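Local coordinates for protein putative enzyme related to aldose 1-epimerase (PDB 2HTB) that probably interconverts the alpha and beta anomers of glucose 6-phosphate, acting as a hexose-6-phosphate 1-epimerase of the galactose mutarotase clan, at residues A[49-54]-A[63-68]; A[97-102]-A[175-180]; A[251-256]-A[282-287]. All coordinates share one frame; numbering follows the deposited sequence.

In the fold
The three contacts follow one another along a chain rich in antiparallel beta sheet. Contact 1 closes the hairpin of strands 51-56 and 61-67 in a five-stranded sheet, and its centre lies about 25 Å from the centres of both others. Contacts 2 and 3 have centres about 9 Å apart and share a second sheet, in which strands 172-183 and 278-286 are neighbours. L178 N and T283 O, like S176 O and Y285 N, probably form hydrogen bonds between them. This adjacency brings H179 beside E282, the two probable active-site residues, while contact 1 is plain hairpin pairing on the far side of the chain's centre, touching neither.

Contact 1 of 3, residues A[49-54]-A[63-68]; sequences PQVKAS and LSWKPV
Torsions that set OG between the backbone N and the carbonyl carbon in both S54 (chi1 66°) and S64 (chi1 67°) bring the two serine hydroxyls together on one face of an antiparallel strand pair. S54 OG donates to S64 OG at 2.9 Å. S64 OG in turn gives its proton to a water 2.6 Å away, and that water donates to K52 O at 3.0 Å, so the polar chain returns to the strand on which it began. K52 O also receives K66 N at 2.8 Å, while K52 N reaches back to K66 O. At one end of the ladder V68 N bonds to Q50 O. At the other, L63 and S64 both face S54 in a classic beta bulge, and S54 O takes two donors, L63 N and S64 N. These are strands 51-56 and 61-67, a beta hairpin in which 61-67 lies at one edge of a five-stranded antiparallel sheet. V51, A53, W65 and P67 project from the face opposite the serines, where strand 298-308 packs against W65 and P67. P67 CD sits over the centre of one face of the W65 indole, 3.8 Å above its plane, while A53 CB comes to the ring edge, near its plane. W65 NE1 is hydrogen-bonded to G159 O. Helix 15-21 lies on the serine face, touching K52, S54 and S64. The two lysines rise from this same face with K52 NZ and K66 NZ 6.0 Å apart, a separation at which their like charges probably still feel each other; K52 NZ is paired with D47 in a salt bridge.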
# COMPACT_ATOMS: atom_id res chain seq x y z
N PRO A 49 -22.50 -3.48 -0.43
CA PRO A 49 -23.24 -2.75 0.61
C PRO A 49 -22.42 -2.39 1.81
O PRO A 49 -22.71 -1.37 2.45
CB PRO A 49 -24.36 -3.72 0.99
CG PRO A 49 -24.58 -4.59 -0.29
CD PRO A 49 -23.14 -4.75 -0.80
N GLN A 50 -21.38 -3.19 2.10
CA GLN A 50 -20.47 -2.92 3.23
C GLN A 50 -19.23 -2.14 2.90
O GLN A 50 -18.61 -1.65 3.81
CB GLN A 50 -20.04 -4.22 3.94
CG GLN A 50 -21.32 -5.05 4.54
CD GLN A 50 -21.75 -4.42 5.87
OE1 GLN A 50 -22.90 -4.56 6.30
NE2 GLN A 50 -20.79 -3.69 6.52
N VAL A 51 -18.87 -1.98 1.61
CA VAL A 51 -17.55 -1.46 1.23
C VAL A 51 -17.57 -0.93 -0.19
O VAL A 51 -18.19 -1.57 -1.11
CB VAL A 51 -16.49 -2.57 1.00
CG1 VAL A 51 -15.11 -2.17 1.43
CG2 VAL A 51 -16.92 -3.97 1.45
N LYS A 52 -16.85 0.16 -0.41
CA LYS A 52 -16.36 0.47 -1.80
C LYS A 52 -14.84 0.39 -1.84
O LYS A 52 -14.17 1.04 -0.99
CB LYS A 52 -16.81 1.84 -2.31
CG LYS A 52 -18.30 1.94 -2.43
CD LYS A 52 -18.75 3.26 -3.10
CE LYS A 52 -20.12 3.74 -2.62
NZ LYS A 52 -21.15 2.85 -3.22
N ALA A 53 -14.29 -0.39 -2.76
CA ALA A 53 -12.85 -0.51 -2.87
C ALA A 53 -12.61 -0.53 -4.34
O ALA A 53 -13.53 -0.91 -5.13
CB ALA A 53 -12.33 -1.86 -2.24
N SER A 54 -11.37 -0.15 -4.72
CA SER A 54 -10.96 -0.22 -6.10
C SER A 54 -9.50 -0.63 -6.23
O SER A 54 -8.63 -0.31 -5.32
CB SER A 54 -11.31 1.10 -6.88
OG SER A 54 -10.62 2.33 -6.49
N LEU A 63 -6.35 0.67 -4.69
CA LEU A 63 -6.39 2.14 -4.88
C LEU A 63 -7.27 2.80 -3.91
O LEU A 63 -6.99 3.91 -3.52
CB LEU A 63 -6.94 2.53 -6.23
CG LEU A 63 -6.30 1.92 -7.45
CD1 LEU A 63 -7.13 2.09 -8.75
CD2 LEU A 63 -4.92 2.54 -7.58
N SER A 64 -8.38 2.20 -3.53
CA SER A 64 -9.16 2.82 -2.44
C SER A 64 -9.97 1.85 -1.61
O SER A 64 -10.23 0.72 -2.01
CB SER A 64 -10.09 3.87 -3.01
OG SER A 64 -11.09 3.26 -3.82
N TRP A 65 -10.39 2.33 -0.44
CA TRP A 65 -11.11 1.51 0.52
C TRP A 65 -11.91 2.31 1.56
O TRP A 65 -11.39 3.09 2.39
CB TRP A 65 -10.22 0.43 1.21
CG TRP A 65 -11.04 -0.32 2.31
CD1 TRP A 65 -12.17 -1.13 2.09
CD2 TRP A 65 -10.83 -0.30 3.73
NE1 TRP A 65 -12.61 -1.64 3.29
CE2 TRP A 65 -11.86 -1.12 4.32
CE3 TRP A 65 -9.89 0.32 4.57
CZ2 TRP A 65 -11.97 -1.32 5.74
CZ3 TRP A 65 -9.99 0.12 6.01
CH2 TRP A 65 -11.04 -0.68 6.57
N LYS A 66 -13.23 2.06 1.49
CA LYS A 66 -14.16 2.87 2.24
C LYS A 66 -15.22 1.92 2.72
O LYS A 66 -16.10 1.55 1.99
CB LYS A 66 -14.71 3.98 1.36
CG LYS A 66 -15.46 5.03 2.19
CD LYS A 66 -16.12 6.17 1.35
CE LYS A 66 -17.45 5.64 0.83
NZ LYS A 66 -18.46 6.70 0.47
N PRO A 67 -15.13 1.52 3.95
CA PRO A 67 -16.16 0.73 4.57
C PRO A 67 -17.43 1.64 4.84
O PRO A 67 -17.32 2.82 5.16
CB PRO A 67 -15.50 0.28 5.85
CG PRO A 67 -14.50 1.27 6.13
CD PRO A 67 -14.07 1.91 4.88
N VAL A 68 -18.62 1.12 4.66
CA VAL A 68 -19.83 1.98 4.70
C VAL A 68 -19.97 2.76 6.01
O VAL A 68 -19.70 2.24 7.09
CB VAL A 68 -21.19 1.16 4.47
CG1 VAL A 68 -21.57 0.41 5.78
CG2 VAL A 68 -22.35 2.11 3.94
O HOH W 1 -13.13 3.58 -2.20

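Contact 2 of 3, residues A[97-102]-A[175-180]; sequences PWFGPA and TSALHS
The F99 ring meets A177 at a slant: the methyl A177 CB lies 3.3 Å from F99 CD1 and 3.4 Å from F99 CE1, approaching neither squarely over a face nor at an edge, and S176 O stands oblique to the same ring. This is where the loop after strand 94-95 folds against strand 172-183 in an enzyme of the aldose 1-epimerase family, beside the probable active site, to which strand 172-183 contributes H179. The W98 indole is placed differently, with G100 O in plane at its edge and its NE1 hydrogen-bonded to P108 O. The phenyl group of F99 reaches A177, two residues beyond T175, because its CG stands anti to the backbone N (chi1 173°), which carries the ring along the strand. Outside the two segments F99 also touches E282 and A286 of strand 278-286, and its ring meets that of H110, the planes inclined by about 30°. Nearer the backbone, the loop runs close beside the start of the segment 175-180: W98 CA is 4.3 Å from T175 CA, and F99 CA is 4.7 Å from S176 CA. T175 lies against the backbone of W98 and F99, although its methyl CG2 is modelled too close to F99 N for its position to be trusted. T175 O comes within 3.0 Å of W98 N, but at an angle too poor for a hydrogen bond. It is equally near P97 O, and these two acceptors do not bond. P97 follows a cis peptide bond, and its carbonyl supplies the hydrogen bond that ties loop to strand: T175 N donates to P97 O at 2.9 Å, with 164° at the hydrogen.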
# COMPACT_ATOMS: atom_id res chain seq x y z
N PRO A 97 10.34 -7.10 -5.73
CA PRO A 97 11.12 -7.83 -4.69
C PRO A 97 12.29 -7.09 -3.99
O PRO A 97 13.13 -7.75 -3.45
CB PRO A 97 11.73 -8.99 -5.48
CG PRO A 97 11.67 -8.56 -6.94
CD PRO A 97 11.00 -7.20 -7.03
N TRP A 98 12.37 -5.77 -4.09
CA TRP A 98 13.19 -5.01 -3.24
C TRP A 98 12.32 -3.82 -2.80
O TRP A 98 11.34 -3.44 -3.49
CB TRP A 98 14.47 -4.55 -3.92
CG TRP A 98 14.27 -3.65 -5.08
CD1 TRP A 98 14.21 -2.29 -5.06
CD2 TRP A 98 14.15 -4.02 -6.46
NE1 TRP A 98 14.06 -1.80 -6.34
CE2 TRP A 98 14.04 -2.83 -7.21
CE3 TRP A 98 14.17 -5.25 -7.14
CZ2 TRP A 98 13.90 -2.83 -8.58
CZ3 TRP A 98 14.09 -5.24 -8.56
CH2 TRP A 98 13.94 -4.03 -9.26
N PHE A 99 12.69 -3.25 -1.65
CA PHE A 99 12.05 -2.11 -1.02
C PHE A 99 13.05 -0.94 -1.10
O PHE A 99 14.22 -1.08 -0.71
CB PHE A 99 11.70 -2.43 0.44
CG PHE A 99 11.20 -1.27 1.18
CD1 PHE A 99 9.98 -0.67 0.84
CD2 PHE A 99 11.94 -0.69 2.20
CE1 PHE A 99 9.45 0.50 1.58
CE2 PHE A 99 11.45 0.44 2.96
CZ PHE A 99 10.17 1.05 2.61
N GLY A 100 12.60 0.20 -1.57
CA GLY A 100 13.50 1.36 -1.59
C GLY A 100 14.40 1.36 -2.80
O GLY A 100 14.13 0.63 -3.73
N PRO A 101 15.46 2.16 -2.82
CA PRO A 101 16.15 2.30 -4.17
C PRO A 101 16.79 1.03 -4.61
O PRO A 101 17.20 0.20 -3.78
CB PRO A 101 17.17 3.40 -3.97
CG PRO A 101 16.76 4.10 -2.61
CD PRO A 101 16.09 2.99 -1.77
N ALA A 102 16.78 0.79 -5.91
CA ALA A 102 17.43 -0.43 -6.42
C ALA A 102 18.98 -0.50 -6.17
O ALA A 102 19.68 0.49 -5.93
CB ALA A 102 17.06 -0.65 -7.94
N THR A 175 13.21 -8.12 -0.54
CA THR A 175 13.00 -7.15 0.48
C THR A 175 11.76 -6.51 -0.01
O THR A 175 11.61 -6.37 -1.21
CB THR A 175 14.24 -6.28 0.53
OG1 THR A 175 14.78 -6.33 1.86
CG2 THR A 175 14.01 -4.97 0.09
N SER A 176 10.81 -6.22 0.87
CA SER A 176 9.52 -5.77 0.35
C SER A 176 8.74 -4.91 1.33
O SER A 176 9.19 -4.77 2.49
CB SER A 176 8.70 -6.98 -0.01
OG SER A 176 8.58 -7.87 1.09
N ALA A 177 7.61 -4.32 0.88
CA ALA A 177 6.71 -3.53 1.75
C ALA A 177 5.26 -3.46 1.23
O ALA A 177 5.05 -3.59 0.03
CB ALA A 177 7.26 -2.14 1.90
N LEU A 178 4.28 -3.28 2.09
CA LEU A 178 2.96 -2.83 1.63
C LEU A 178 2.98 -1.35 1.95
O LEU A 178 3.04 -0.96 3.14
CB LEU A 178 1.73 -3.55 2.29
CG LEU A 178 1.87 -5.11 2.20
CD1 LEU A 178 0.89 -5.99 3.07
CD2 LEU A 178 1.71 -5.51 0.76
N HIS A 179 2.98 -0.52 0.91
CA HIS A 179 3.31 0.87 1.13
C HIS A 179 2.07 1.76 1.36
O HIS A 179 1.85 2.77 0.66
CB HIS A 179 4.21 1.31 -0.01
CG HIS A 179 4.88 2.64 0.15
ND1 HIS A 179 4.19 3.79 0.49
CD2 HIS A 179 6.14 3.03 -0.13
CE1 HIS A 179 5.00 4.83 0.43
NE2 HIS A 179 6.19 4.39 0.07
N SER A 180 1.31 1.44 2.39
CA SER A 180 -0.03 2.02 2.53
C SER A 180 -0.14 3.51 2.70
O SER A 180 0.47 4.05 3.62
CB SER A 180 -0.72 1.40 3.71
OG SER A 180 -0.92 0.02 3.49

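Contact 3 of 3, residues A[251-256]-A[282-287]; sequences HLNVVG and ETVYAT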
# COMPACT_ATOMS: atom_id res chain seq x y z
N HIS A 251 6.18 -9.53 9.30
CA HIS A 251 6.98 -8.42 8.82
C HIS A 251 8.21 -8.38 9.72
O HIS A 251 8.23 -9.05 10.75
CB HIS A 251 6.20 -7.12 9.09
CG HIS A 251 5.79 -7.01 10.52
ND1 HIS A 251 4.90 -7.90 11.11
CD2 HIS A 251 6.25 -6.21 11.52
CE1 HIS A 251 4.78 -7.61 12.39
NE2 HIS A 251 5.59 -6.60 12.67
N LEU A 252 9.19 -7.52 9.38
CA LEU A 252 10.33 -7.26 10.29
C LEU A 252 10.27 -5.83 10.83
O LEU A 252 10.65 -5.54 11.98
CB LEU A 252 11.67 -7.45 9.56
CG LEU A 252 12.94 -8.04 10.18
CD1 LEU A 252 14.18 -7.23 9.75
CD2 LEU A 252 12.94 -8.32 11.74
N ASN A 253 9.84 -4.92 9.96
CA ASN A 253 9.92 -3.54 10.31
C ASN A 253 8.50 -2.90 10.05
O ASN A 253 7.68 -3.47 9.29
CB ASN A 253 11.00 -2.87 9.44
CG ASN A 253 12.33 -3.65 9.37
OD1 ASN A 253 12.77 -4.06 8.28
ND2 ASN A 253 13.00 -3.82 10.51
N VAL A 254 8.25 -1.71 10.61
CA VAL A 254 7.25 -0.81 10.06
C VAL A 254 7.91 0.46 9.54
O VAL A 254 8.88 0.92 10.12
CB VAL A 254 6.14 -0.47 11.15
CG1 VAL A 254 5.18 0.55 10.65
CG2 VAL A 254 5.46 -1.74 11.61
N VAL A 255 7.40 1.08 8.49
CA VAL A 255 7.90 2.39 8.11
C VAL A 255 6.80 3.44 8.13
O VAL A 255 5.65 3.17 7.68
CB VAL A 255 8.56 2.37 6.66
CG1 VAL A 255 8.77 3.80 6.14
CG2 VAL A 255 9.83 1.60 6.70
N GLY A 256 7.15 4.63 8.66
CA GLY A 256 6.22 5.80 8.68
C GLY A 256 6.85 6.85 7.81
O GLY A 256 8.04 7.12 7.92
N GLU A 282 3.67 1.80 6.78
CA GLU A 282 3.96 0.67 5.88
C GLU A 282 4.34 -0.61 6.60
O GLU A 282 5.07 -0.57 7.60
CB GLU A 282 5.06 1.06 4.94
CG GLU A 282 4.99 2.50 4.50
CD GLU A 282 6.08 2.88 3.51
OE1 GLU A 282 6.75 2.02 2.96
OE2 GLU A 282 6.30 4.05 3.26
N THR A 283 3.82 -1.74 6.11
CA THR A 283 4.24 -3.05 6.59
C THR A 283 5.40 -3.51 5.75
O THR A 283 5.27 -3.76 4.57
CB THR A 283 3.14 -4.11 6.45
OG1 THR A 283 1.94 -3.64 7.11
CG2 THR A 283 3.64 -5.39 7.15
N VAL A 284 6.53 -3.73 6.37
CA VAL A 284 7.75 -3.86 5.63
C VAL A 284 8.61 -5.03 6.05
O VAL A 284 8.60 -5.43 7.22
CB VAL A 284 8.55 -2.57 5.83
CG1 VAL A 284 9.90 -2.68 5.22
CG2 VAL A 284 7.76 -1.33 5.22
N TYR A 285 9.38 -5.56 5.11
CA TYR A 285 10.52 -6.43 5.44
C TYR A 285 11.75 -5.96 4.69
O TYR A 285 11.85 -6.24 3.48
CB TYR A 285 10.24 -7.86 4.96
CG TYR A 285 10.89 -8.91 5.78
CD1 TYR A 285 10.11 -9.80 6.55
CD2 TYR A 285 12.28 -9.08 5.78
CE1 TYR A 285 10.72 -10.86 7.38
CE2 TYR A 285 12.88 -10.11 6.57
CZ TYR A 285 12.07 -10.98 7.36
OH TYR A 285 12.65 -11.96 8.16
N ALA A 286 12.63 -5.25 5.38
CA ALA A 286 13.66 -4.45 4.71
C ALA A 286 15.07 -4.49 5.35
O ALA A 286 16.11 -4.44 4.61
CB ALA A 286 13.21 -2.95 4.61
N THR A 287 15.14 -4.54 6.69
CA THR A 287 16.47 -4.43 7.30
C THR A 287 17.22 -5.81 7.36
O THR A 287 18.29 -5.93 7.96
CB THR A 287 16.39 -3.75 8.68
OG1 THR A 287 15.61 -4.54 9.55
CG2 THR A 287 15.77 -2.40 8.56
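A classic beta bulge opens this antiparallel pairing of strands 253-258 and 278-286: L252 and N253 both face V284, and V284 O accepts from L252 N and from N253 N, each at 3.1 Å. Backbone bonds in both directions between V255 and E282 continue the ladder. The N253 carboxamide is gripped by three bonds that fix its rotation. N253 OD1 receives T287 N at 2.9 Å and, in the carbonyl plane, A286 N at 3.1 Å, while N253 ND2 donates to T287 OG1 at 2.9 Å. The amide reaches them because its CG swings beside the backbone N (chi1 -47°), and these bonds lie where the chain turns a corner at T287. L252 makes a CH-pi contact, its CB lying over the Y285 ring almost on the normal, 3.9 Å from the centroid. Just before the bulge, H251 CB packs against T283 CG2, and T283 OG1 is hydrogen-bonded to Q302 and H248. At the active-site end, V255 and E282 lie side by side, pointing the same way, with V255 CG1 3.8 Å from E282 OE2. V255 CG2 also crosses to V284 CG2 at 3.9 Å, and V255 touches D223, which by similarity binds substrate. The valine therefore provides an apolar flank for the E282 carboxylate; F99 and H179 also pack against the E282 side chain. A glutamate presented from a sheet strand close to a histidine of a neighbouring strand is the arrangement of the active site in the galactose mutarotase fold, consistent with the catalytic roles inferred for E282 and H179.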